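Local coordinates for protein ribokinase, putative (Burkholderia thailandensis, PDB 3B1N) that probably phosphorylates nucleosides such as inosine at the expense of ATP, as a nucleoside kinase of the PfkB (ribokinase) family, at residues 10-15 / 287-292; 103-108 / 247-252; 189-194 / 215-220. One frame throughout, in Å; residues are numbered along the deposited sequence. Where two conformers were deposited one is given.

How the interactions relate
The three contacts are nested along the chain: the loop closed by interaction 1 holds interaction 2, and both hold interaction 3. Interactions 1 and 2 are neighbours, with centres about 7 Å apart, because strands 10-16 and 101-107 lie side by side in the small four-stranded sheet; strand 10-16 meets the loop after helix 269-284, and strand 101-107 the loop leading into helix 251-264. Interaction 3 lies in the large central sheet, its centre about 18 Å from that of interaction 2 and about 23 Å from that of interaction 1. Mizoribine is held at interaction 1, while interactions 2 and 3 both hydrogen-bond the phosphates of ADP. The set thus runs from the substrate site to the phosphate-binding end of the central sheet.

Interaction 1: residues 10-15 / 287-292; sequences AYDNIM and QGPQTY. With MZR (5-hydroxy-1-(beta-D-ribofuranosyl)-1H-imidazole-4-carboxamide), chain F.
Asp12 OD2 accepts the shortest polar bond here, from mizoribine O3', a ribose hydroxyl, at 2.5 Å. Pro289 CG rests 3.5 Å from the same Asp12 OD2. The other carboxylate oxygen, Asp12 OD1, takes the mizoribine O2' hydroxyl at 2.8 Å, so one flat group spans both hydroxyls of the ribose diol. The carboxylate is brought to the sugar by a chi1 of -69°, which sets CG beside the backbone N. Ala10, two residues earlier on the same strand, adds its CB at 3.6 Å from mizoribine O2'. Two residues further along, Ile14 carries the apolar part of the contact. Its CD1 lies 3.7 Å from Pro289 CD, the isoleucine and the proline ring passing alongside one another, each heading the other way, and the same methyl reaches over Gly288 CA at 4.1 Å. The other branch, Ile14 CG2, meets the amide end of Gln287 at NE2, 3.8 Å away; a bend at chi2 of Gln287 (57°) swings that end back against the isoleucine. Gly288 turns the chain with a positive phi of 107°, and its N is held by Asp247 OD2. Pro289 also touches Asn52, whose ND2 gives mizoribine a further hydrogen bond, and Ser36 of the second subunit supplies another. Of this loop, Pro289 lies against the carboxylate that holds the sugar, while Gln287 and Gly288 meet Ile14 further along the strand. An aspartate on a strand of the small sheet, clasping the ribose hydroxyls, belongs to the substrate site seen in ribokinase-family nucleoside kinases.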
loop_
_atom_site.group_PDB
_atom_site.type_symbol
_atom_site.label_atom_id
_atom_site.label_comp_id
_atom_site.label_asym_id
_atom_site.label_seq_id
_atom_site.Cartn_x
_atom_site.Cartn_y
_atom_site.Cartn_z
ATOM N N ALA B 10 -17.230 0.447 -3.223
ATOM C CA ALA B 10 -15.916 0.533 -3.917
ATOM C C ALA B 10 -15.476 -0.793 -4.410
ATOM O O ALA B 10 -15.939 -1.841 -3.947
ATOM C CB ALA B 10 -14.854 1.138 -2.928
ATOM N N TYR B 11 -14.557 -0.760 -5.389
ATOM C CA TYR B 11 -13.843 -1.964 -5.792
ATOM C C TYR B 11 -12.478 -1.958 -5.132
ATOM O O TYR B 11 -11.765 -0.959 -5.183
ATOM C CB TYR B 11 -13.671 -1.933 -7.325
ATOM C CG TYR B 11 -14.977 -2.104 -8.048
ATOM C CD1 TYR B 11 -15.724 -3.274 -7.921
ATOM C CD2 TYR B 11 -15.515 -1.067 -8.801
ATOM C CE1 TYR B 11 -16.929 -3.430 -8.590
ATOM C CE2 TYR B 11 -16.737 -1.199 -9.470
ATOM C CZ TYR B 11 -17.434 -2.388 -9.365
ATOM O OH TYR B 11 -18.624 -2.566 -10.031
ATOM N N ASP B 12 -12.148 -3.096 -4.520
ATOM C CA ASP B 12 -10.925 -3.230 -3.745
ATOM C C ASP B 12 -9.867 -4.039 -4.476
ATOM O O ASP B 12 -10.182 -5.106 -5.003
ATOM C CB ASP B 12 -11.200 -3.928 -2.401
ATOM C CG ASP B 12 -12.006 -3.092 -1.450
ATOM O OD1 ASP B 12 -12.156 -1.879 -1.629
ATOM O OD2 ASP B 12 -12.415 -3.673 -0.439
ATOM N N ASN B 13 -8.631 -3.544 -4.480
ATOM C CA ASN B 13 -7.473 -4.352 -4.933
ATOM C C ASN B 13 -6.632 -4.553 -3.710
ATOM O O ASN B 13 -6.076 -3.593 -3.192
ATOM C CB ASN B 13 -6.731 -3.636 -6.064
ATOM C CG ASN B 13 -7.513 -3.750 -7.401
ATOM O OD1 ASN B 13 -8.108 -2.806 -7.858
ATOM N ND2 ASN B 13 -7.548 -4.957 -7.970
ATOM N N ILE B 14 -6.652 -5.797 -3.223
ATOM C CA ILE B 14 -6.043 -6.117 -1.936
ATOM C C ILE B 14 -4.727 -6.870 -2.155
ATOM O O ILE B 14 -4.679 -7.938 -2.821
ATOM C CB ILE B 14 -6.988 -6.948 -1.103
ATOM C CG1 ILE B 14 -8.258 -6.113 -0.803
ATOM C CG2 ILE B 14 -6.295 -7.356 0.235
ATOM C CD1 ILE B 14 -9.438 -6.959 -0.379
ATOM N N MET B 15 -3.697 -6.303 -1.548
ATOM C CA MET B 15 -2.361 -6.861 -1.657
ATOM C C MET B 15 -1.954 -7.278 -0.264
ATOM O O MET B 15 -1.722 -6.427 0.609
ATOM C CB MET B 15 -1.463 -5.768 -2.206
ATOM C CG MET B 15 -1.762 -5.491 -3.719
ATOM S SD MET B 15 -1.328 -3.822 -4.205
ATOM C CE MET B 15 -2.779 -2.901 -3.598
ATOM N N GLN B 287 -10.615 -14.545 1.235
ATOM C CA GLN B 287 -9.942 -13.414 0.606
ATOM C C GLN B 287 -10.996 -12.450 0.135
ATOM O O GLN B 287 -11.860 -12.871 -0.645
ATOM C CB GLN B 287 -9.202 -13.957 -0.638
ATOM C CG GLN B 287 -8.522 -12.902 -1.466
ATOM C CD GLN B 287 -7.544 -12.123 -0.662
ATOM O OE1 GLN B 287 -6.817 -12.694 0.167
ATOM N NE2 GLN B 287 -7.517 -10.799 -0.863
ATOM N N GLY B 288 -10.905 -11.180 0.522
ATOM C CA GLY B 288 -11.870 -10.195 0.051
ATOM C C GLY B 288 -12.757 -9.879 1.248
ATOM O O GLY B 288 -12.960 -10.734 2.124
ATOM N N PRO B 289 -13.356 -8.690 1.281
ATOM C CA PRO B 289 -14.270 -8.371 2.396
ATOM C C PRO B 289 -15.611 -9.100 2.319
ATOM O O PRO B 289 -16.266 -9.170 3.364
ATOM C CB PRO B 289 -14.452 -6.844 2.296
ATOM C CG PRO B 289 -13.973 -6.482 0.937
ATOM C CD PRO B 289 -13.020 -7.507 0.451
ATOM N N GLN B 290 -16.021 -9.626 1.149
ATOM C CA GLN B 290 -17.371 -10.196 1.029
ATOM C C GLN B 290 -17.400 -11.605 0.433
ATOM O O GLN B 290 -18.454 -12.067 -0.000
ATOM C CB GLN B 290 -18.273 -9.278 0.194
ATOM C CG GLN B 290 -18.451 -7.843 0.719
ATOM C CD GLN B 290 -19.220 -6.983 -0.294
ATOM O OE1 GLN B 290 -20.087 -7.514 -1.045
ATOM N NE2 GLN B 290 -19.013 -5.677 -0.255
ATOM N N THR B 291 -16.300 -12.343 0.447
ATOM C CA THR B 291 -16.388 -13.652 -0.200
ATOM C C THR B 291 -16.836 -14.768 0.739
ATOM O O THR B 291 -17.398 -15.771 0.254
ATOM C CB THR B 291 -15.136 -14.018 -0.977
ATOM O OG1 THR B 291 -14.075 -14.308 -0.064
ATOM C CG2 THR B 291 -14.749 -12.864 -1.861
ATOM N N TYR B 292 -16.643 -14.592 2.048
ATOM C CA TYR B 292 -17.276 -15.493 3.014
ATOM C C TYR B 292 -18.778 -15.554 2.779
ATOM O O TYR B 292 -19.421 -14.534 2.537
ATOM C CB TYR B 292 -16.923 -15.121 4.461
ATOM C CG TYR B 292 -17.638 -13.902 5.056
ATOM C CD1 TYR B 292 -17.537 -12.632 4.464
ATOM C CD2 TYR B 292 -18.428 -14.046 6.202
ATOM C CE1 TYR B 292 -18.202 -11.549 5.049
ATOM C CE2 TYR B 292 -19.083 -12.981 6.787
ATOM C CZ TYR B 292 -18.969 -11.717 6.164
ATOM O OH TYR B 292 -19.651 -10.670 6.734
HETATM N N1 MZR F . -13.138 6.207 2.621
HETATM O O3 MZR F . -14.107 3.604 2.351
HETATM C C4 MZR F . -12.721 3.346 2.433
HETATM C C5 MZR F . -11.685 4.340 2.592
HETATM C C6 MZR F . -11.885 5.789 2.668
HETATM O O6 MZR F . -10.846 6.478 2.760
HETATM N N7 MZR F . -10.545 3.596 2.618
HETATM C C8 MZR F . -10.877 2.291 2.497
HETATM N N9 MZR F . -12.225 2.118 2.379
HETATM C "C1'" MZR F . -12.952 0.841 2.280
HETATM C "C2'" MZR F . -12.437 -0.185 1.287
HETATM O "O2'" MZR F . -13.167 0.022 0.082
HETATM C "C3'" MZR F . -12.694 -1.521 2.028
HETATM O "O3'" MZR F . -13.592 -2.438 1.397
HETATM C "C4'" MZR F . -13.214 -1.115 3.381
HETATM O "O4'" MZR F . -12.738 0.209 3.538
HETATM C "C5'" MZR F . -12.669 -2.007 4.472
HETATM O "O5'" MZR F . -13.262 -1.542 5.714
#

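Interaction 2: residues 103-108 / 247-252; sequences AMITTD and DPTGCG. With ADP (adenosine-5'-diphosphate), chain G.
Ile105 is the first residue of strand 103-107 to reach loop 247-252: its CD1 meets Thr249 CG2 tip to tip at 3.8 Å. Thr107 follows on the same face of the strand. Its OG1 stands anti to the backbone N (chi1 171°), 3.5 Å from Pro248 CG, and donates to the carbonyl O of Asp108, while its methyl turns to Asp247 OD1 and Thr249 OG1. Asp108 closes the walk with its main-chain O, also 3.5 Å from Pro248 CG, so the proline ring lies against two oxygens. Across the contact, Asp247 OD1 accepts twice: from Thr249 OG1 at 2.8 Å on its syn side, and from Thr249 N at 3.0 Å from above the carboxylate plane, an Asx turn. A type II turn from Pro248 to Cys251, with Gly250 at its third position and as N-cap, then starts helix 251-264, where Gly252 N donates to ADP O3B at 2.8 Å. Strand and loop thus meet by van der Waals contact, carbon on carbon at Ile105 and carbon against oxygen round Thr107 and Pro248, while Asp247 OD2 takes Gly288 N. The turn enters the family's glycine-rich anion-hole segment, whose helix N-terminus faces the phosphate and would probably stabilise its negative charge.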
loop_
_atom_site.group_PDB
_atom_site.type_symbol
_atom_site.label_atom_id
_atom_site.label_comp_id
_atom_site.label_asym_id
_atom_site.label_seq_id
_atom_site.Cartn_x
_atom_site.Cartn_y
_atom_site.Cartn_z
ATOM N N ALA B 103 -10.130 1.185 -4.142
ATOM C CA ALA B 103 -9.161 1.178 -3.031
ATOM C C ALA B 103 -8.045 0.233 -3.366
ATOM O O ALA B 103 -8.276 -0.891 -3.797
ATOM C CB ALA B 103 -9.862 0.690 -1.734
ATOM N N MET B 104 -6.811 0.712 -3.204
ATOM C CA MET B 104 -5.644 -0.151 -3.351
ATOM C C MET B 104 -5.134 -0.357 -1.929
ATOM O O MET B 104 -4.668 0.573 -1.296
ATOM C CB MET B 104 -4.587 0.532 -4.255
ATOM C CG MET B 104 -5.082 0.937 -5.643
ATOM S SD MET B 104 -5.160 -0.501 -6.738
ATOM C CE MET B 104 -3.465 -1.062 -6.762
ATOM N N ILE B 105 -5.352 -1.555 -1.401
ATOM C CA ILE B 105 -5.139 -1.843 0.018
ATOM C C ILE B 105 -3.960 -2.795 0.228
ATOM O O ILE B 105 -3.973 -3.894 -0.286
ATOM C CB ILE B 105 -6.435 -2.533 0.560
ATOM C CG1 ILE B 105 -7.653 -1.662 0.267
ATOM C CG2 ILE B 105 -6.300 -2.902 2.088
ATOM C CD1 ILE B 105 -9.025 -2.368 0.662
ATOM N N THR B 106 -2.961 -2.337 0.998
ATOM C CA THR B 106 -1.897 -3.265 1.402
ATOM C C THR B 106 -2.047 -3.688 2.839
ATOM O O THR B 106 -2.114 -2.828 3.722
ATOM C CB THR B 106 -0.541 -2.732 1.126
ATOM O OG1 THR B 106 -0.470 -2.378 -0.250
ATOM C CG2 THR B 106 0.475 -3.843 1.532
ATOM N N THR B 107 -2.254 -4.989 3.059
ATOM C CA THR B 107 -2.515 -5.471 4.393
ATOM C C THR B 107 -1.335 -6.293 4.948
ATOM O O THR B 107 -0.525 -6.787 4.169
ATOM C CB THR B 107 -3.892 -6.255 4.438
ATOM O OG1 THR B 107 -4.038 -6.891 5.704
ATOM C CG2 THR B 107 -4.026 -7.293 3.310
ATOM N N ASP B 108 -1.259 -6.398 6.255
ATOM C CA ASP B 108 -0.455 -7.458 6.853
ATOM C C ASP B 108 -1.380 -8.355 7.631
ATOM O O ASP B 108 -2.619 -8.169 7.550
ATOM C CB ASP B 108 0.743 -6.955 7.680
ATOM C CG ASP B 108 0.362 -6.376 9.035
ATOM O OD1 ASP B 108 -0.842 -6.362 9.422
ATOM O OD2 ASP B 108 1.262 -5.941 9.757
ATOM N N ASP B 247 -7.329 -13.012 5.070
ATOM C CA ASP B 247 -7.371 -11.598 4.700
ATOM C C ASP B 247 -8.184 -10.831 5.732
ATOM O O ASP B 247 -9.397 -11.075 5.845
ATOM C CB ASP B 247 -8.078 -11.439 3.342
ATOM C CG ASP B 247 -8.128 -9.989 2.865
ATOM O OD1 ASP B 247 -7.519 -9.083 3.494
ATOM O OD2 ASP B 247 -8.791 -9.773 1.843
ATOM N N PRO B 248 -7.554 -9.956 6.495
ATOM C CA PRO B 248 -8.352 -9.199 7.491
ATOM C C PRO B 248 -9.169 -8.045 6.928
ATOM O O PRO B 248 -9.933 -7.429 7.708
ATOM C CB PRO B 248 -7.323 -8.624 8.453
ATOM C CG PRO B 248 -6.004 -8.881 7.869
ATOM C CD PRO B 248 -6.086 -9.780 6.659
ATOM N N THR B 249 -9.013 -7.705 5.655
ATOM C CA THR B 249 -9.710 -6.558 5.102
ATOM C C THR B 249 -11.227 -6.759 5.208
ATOM O O THR B 249 -11.758 -7.720 4.681
ATOM C CB THR B 249 -9.423 -6.386 3.595
ATOM O OG1 THR B 249 -8.021 -6.312 3.444
ATOM C CG2 THR B 249 -10.020 -5.075 3.075
ATOM N N GLY B 250 -11.866 -5.833 5.943
ATOM C CA GLY B 250 -13.317 -5.856 6.066
ATOM C C GLY B 250 -13.734 -6.530 7.355
ATOM O O GLY B 250 -14.921 -6.701 7.556
ATOM N N CYS B 251 -12.794 -6.958 8.205
ATOM C CA CYS B 251 -13.259 -7.628 9.475
ATOM C C CYS B 251 -14.112 -6.703 10.321
ATOM O O CYS B 251 -15.171 -7.152 10.836
ATOM C CB CYS B 251 -12.092 -8.073 10.319
ATOM S SG CYS B 251 -11.340 -9.615 9.751
ATOM N N GLY B 252 -13.731 -5.415 10.430
ATOM C CA GLY B 252 -14.516 -4.475 11.229
ATOM C C GLY B 252 -15.905 -4.290 10.589
ATOM O O GLY B 252 -16.898 -4.102 11.299
HETATM P PB ADP G . -10.890 -3.355 11.451
HETATM O O1B ADP G . -9.516 -2.739 11.662
HETATM O O2B ADP G . -11.939 -2.290 11.553
HETATM O O3B ADP G . -11.156 -4.258 10.298
HETATM P PA ADP G . -10.378 -5.296 13.680
HETATM O O1A ADP G . -9.040 -5.696 13.043
HETATM O O2A ADP G . -10.395 -4.723 15.064
HETATM O O3A ADP G . -11.180 -4.233 12.828
HETATM O "O5'" ADP G . -11.197 -6.621 13.547
HETATM C "C5'" ADP G . -12.589 -6.541 13.875
HETATM C "C4'" ADP G . -13.120 -7.799 14.545
HETATM O "O4'" ADP G . -12.947 -8.919 13.651
HETATM C "C3'" ADP G . -12.373 -8.189 15.844
HETATM O "O3'" ADP G . -12.869 -7.453 16.973
HETATM C "C2'" ADP G . -12.579 -9.683 15.846
HETATM O "O2'" ADP G . -13.873 -9.998 16.404
HETATM C "C1'" ADP G . -12.574 -10.074 14.395
HETATM N N9 ADP G . -11.185 -10.429 13.991
HETATM C C8 ADP G . -10.200 -9.635 13.460
HETATM N N7 ADP G . -9.051 -10.365 13.290
HETATM C C5 ADP G . -9.282 -11.574 13.780
HETATM C C6 ADP G . -8.492 -12.792 13.946
HETATM N N6 ADP G . -7.197 -12.774 13.521
HETATM N N1 ADP G . -9.065 -13.849 14.490
HETATM C C2 ADP G . -10.353 -13.849 14.909
HETATM N N3 ADP G . -11.137 -12.773 14.765
HETATM C C4 ADP G . -10.666 -11.637 14.251
#

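Interaction 3: residues 189-194 / 215-220; sequences IAVNDY and QALIIT. With ADP (adenosine-5'-diphosphate), chain G.
Strands 189-192 and 216-220 are parallel neighbours in the Rossmann-like central sheet, joined by a beta-alpha-beta crossover through helices 193-203 and 207-211; their C-terminal ends hold the phosphates of ADP. The backbone ladder alternates in the parallel manner: Ile189 N gives to Ala216 O, Ile218 N to Ile189 O at 2.8 Å, Val191 N to Ile218 O, and Thr220 N to Val191 O at 2.9 Å. A weak bond from Asp193 N to Thr220 O ends it at the first turn of the helix. CA-H...O contacts fill in between, as from Ile219 CA to Val191 O at 3.1 Å. At the phosphate end, Asn192 is the helix N-cap. With chi1 at 73°, CG sits between the backbone N and the carbonyl carbon, and ND2 reaches ADP O1B at 2.8 Å, while OD1 caps a backbone N further into the helix. Beside it, Thr220 OG1 donates to ADP O2A at 2.6 Å. The same OG1 lies 3.3 Å from Asn192 CB, so the two residues stand next to each other while the threonine takes the alpha and the asparagine the beta phosphate. On the opposite face Val191 CG2 and Ile219 CG1 lie side by side at 4.1 Å, and Ile219 CG2 packs on Asp193 CA at 3.6 Å. Asp193 turns its carboxylate to His31 and Val30 of the second subunit. The pair is flanked in the sheet by strands 163-165 and 226-230, with helix 251-264 over the face of Ala190 and Ile218 and helix 207-211 against Ile189 and Ile219.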
loop_
_atom_site.group_PDB
_atom_site.type_symbol
_atom_site.label_atom_id
_atom_site.label_comp_id
_atom_site.label_asym_id
_atom_site.label_seq_id
_atom_site.Cartn_x
_atom_site.Cartn_y
_atom_site.Cartn_z
ATOM N N ILE B 189 -20.770 4.762 18.847
ATOM C CA ILE B 189 -19.564 4.898 18.009
ATOM C C ILE B 189 -18.867 3.540 17.954
ATOM O O ILE B 189 -18.747 2.834 18.955
ATOM C CB ILE B 189 -18.650 6.103 18.462
ATOM C CG1 ILE B 189 -17.435 6.292 17.547
ATOM C CG2 ILE B 189 -18.230 6.005 19.949
ATOM C CD1 ILE B 189 -16.641 7.542 17.872
ATOM N N ALA B 190 -18.445 3.150 16.747
ATOM C CA ALA B 190 -17.708 1.896 16.610
ATOM C C ALA B 190 -16.401 2.223 15.935
ATOM O O ALA B 190 -16.391 2.907 14.911
ATOM C CB ALA B 190 -18.489 0.911 15.792
ATOM N N VAL B 191 -15.297 1.782 16.523
ATOM C CA VAL B 191 -13.959 2.106 15.948
ATOM C C VAL B 191 -13.032 0.986 16.279
ATOM O O VAL B 191 -13.300 0.237 17.226
ATOM C CB VAL B 191 -13.368 3.451 16.505
ATOM C CG1 VAL B 191 -13.971 4.666 15.790
ATOM C CG2 VAL B 191 -13.493 3.578 18.007
ATOM N N ASN B 192 -11.944 0.815 15.497
ATOM C CA ASN B 192 -10.886 -0.045 16.018
ATOM C C ASN B 192 -9.993 0.722 16.980
ATOM O O ASN B 192 -10.180 1.924 17.164
ATOM C CB ASN B 192 -10.097 -0.798 14.952
ATOM C CG ASN B 192 -9.151 0.065 14.158
ATOM O OD1 ASN B 192 -8.579 1.015 14.640
ATOM N ND2 ASN B 192 -8.956 -0.326 12.906
ATOM N N ASP B 193 -9.088 0.034 17.665
ATOM C CA ASP B 193 -8.361 0.736 18.710
ATOM C C ASP B 193 -7.417 1.839 18.219
ATOM O O ASP B 193 -7.200 2.833 18.899
ATOM C CB ASP B 193 -7.673 -0.217 19.673
ATOM C CG ASP B 193 -6.482 -0.863 19.098
ATOM O OD1 ASP B 193 -6.556 -1.467 18.005
ATOM O OD2 ASP B 193 -5.462 -0.799 19.809
ATOM N N TYR B 194 -6.868 1.638 17.031
ATOM C CA TYR B 194 -6.004 2.636 16.415
ATOM C C TYR B 194 -6.837 3.893 16.174
ATOM O O TYR B 194 -6.435 5.024 16.515
ATOM C CB TYR B 194 -5.394 2.082 15.115
ATOM C CG TYR B 194 -4.545 3.069 14.329
ATOM C CD1 TYR B 194 -5.134 3.955 13.458
ATOM C CD2 TYR B 194 -3.166 3.093 14.496
ATOM C CE1 TYR B 194 -4.360 4.884 12.719
ATOM C CE2 TYR B 194 -2.398 3.993 13.772
ATOM C CZ TYR B 194 -2.987 4.859 12.904
ATOM O OH TYR B 194 -2.193 5.764 12.220
ATOM N N GLN B 215 -24.615 6.166 23.676
ATOM C CA GLN B 215 -25.152 5.000 24.365
ATOM C C GLN B 215 -24.151 3.851 24.484
ATOM O O GLN B 215 -24.182 3.093 25.466
ATOM C CB GLN B 215 -26.460 4.534 23.733
ATOM C CG GLN B 215 -27.589 5.558 23.953
ATOM C CD GLN B 215 -28.922 5.093 23.398
ATOM O OE1 GLN B 215 -29.140 3.891 23.199
ATOM N NE2 GLN B 215 -29.832 6.056 23.130
ATOM N N ALA B 216 -23.288 3.685 23.469
ATOM C CA ALA B 216 -22.258 2.650 23.579
ATOM C C ALA B 216 -21.060 3.090 22.761
ATOM O O ALA B 216 -21.236 3.698 21.699
ATOM C CB ALA B 216 -22.748 1.261 23.079
ATOM N N LEU B 217 -19.880 2.820 23.295
ATOM C CA LEU B 217 -18.587 3.045 22.613
ATOM C C LEU B 217 -17.997 1.667 22.421
ATOM O O LEU B 217 -17.677 0.949 23.372
ATOM C CB LEU B 217 -17.657 3.893 23.478
ATOM C CG LEU B 217 -16.155 3.977 23.138
ATOM C CD1 LEU B 217 -15.924 4.436 21.690
ATOM C CD2 LEU B 217 -15.395 4.869 24.119
ATOM N N ILE B 218 -17.870 1.288 21.146
ATOM C CA ILE B 218 -17.437 -0.051 20.775
ATOM C C ILE B 218 -16.065 0.082 20.136
ATOM O O ILE B 218 -15.906 0.877 19.187
ATOM C CB ILE B 218 -18.417 -0.681 19.762
ATOM C CG1 ILE B 218 -19.849 -0.795 20.344
ATOM C CG2 ILE B 218 -17.923 -2.018 19.311
ATOM C CD1 ILE B 218 -20.818 0.149 19.706
ATOM N N ILE B 219 -15.101 -0.646 20.699
ATOM C CA ILE B 219 -13.697 -0.602 20.227
ATOM C C ILE B 219 -13.240 -2.014 19.916
ATOM O O ILE B 219 -13.229 -2.888 20.807
ATOM C CB ILE B 219 -12.751 0.110 21.232
ATOM C CG1 ILE B 219 -13.259 1.513 21.537
ATOM C CG2 ILE B 219 -11.291 0.016 20.649
ATOM C CD1 ILE B 219 -12.591 2.160 22.786
ATOM N N THR B 220 -12.893 -2.241 18.647
ATOM C CA THR B 220 -12.459 -3.579 18.239
ATOM C C THR B 220 -10.940 -3.625 18.345
ATOM O O THR B 220 -10.254 -2.596 18.116
ATOM C CB THR B 220 -12.939 -3.924 16.824
ATOM O OG1 THR B 220 -12.277 -3.083 15.867
ATOM C CG2 THR B 220 -14.450 -3.680 16.725
HETATM P PB ADP G . -10.890 -3.355 11.451
HETATM O O1B ADP G . -9.516 -2.739 11.662
HETATM O O2B ADP G . -11.939 -2.290 11.553
HETATM O O3B ADP G . -11.156 -4.258 10.298
HETATM P PA ADP G . -10.378 -5.296 13.680
HETATM O O1A ADP G . -9.040 -5.696 13.043
HETATM O O2A ADP G . -10.395 -4.723 15.064
HETATM O O3A ADP G . -11.180 -4.233 12.828
HETATM O "O5'" ADP G . -11.197 -6.621 13.547
HETATM C "C5'" ADP G . -12.589 -6.541 13.875
HETATM C "C4'" ADP G . -13.120 -7.799 14.545
HETATM O "O4'" ADP G . -12.947 -8.919 13.651
HETATM C "C3'" ADP G . -12.373 -8.189 15.844
HETATM O "O3'" ADP G . -12.869 -7.453 16.973
HETATM C "C2'" ADP G . -12.579 -9.683 15.846
HETATM O "O2'" ADP G . -13.873 -9.998 16.404
HETATM C "C1'" ADP G . -12.574 -10.074 14.395
HETATM N N9 ADP G . -11.185 -10.429 13.991
HETATM C C8 ADP G . -10.200 -9.635 13.460
HETATM N N7 ADP G . -9.051 -10.365 13.290
HETATM C C5 ADP G . -9.282 -11.574 13.780
HETATM C C6 ADP G . -8.492 -12.792 13.946
HETATM N N6 ADP G . -7.197 -12.774 13.521
HETATM N N1 ADP G . -9.065 -13.849 14.490
HETATM C C2 ADP G . -10.353 -13.849 14.909
HETATM N N3 ADP G . -11.137 -12.773 14.765
HETATM C C4 ADP G . -10.666 -11.637 14.251
#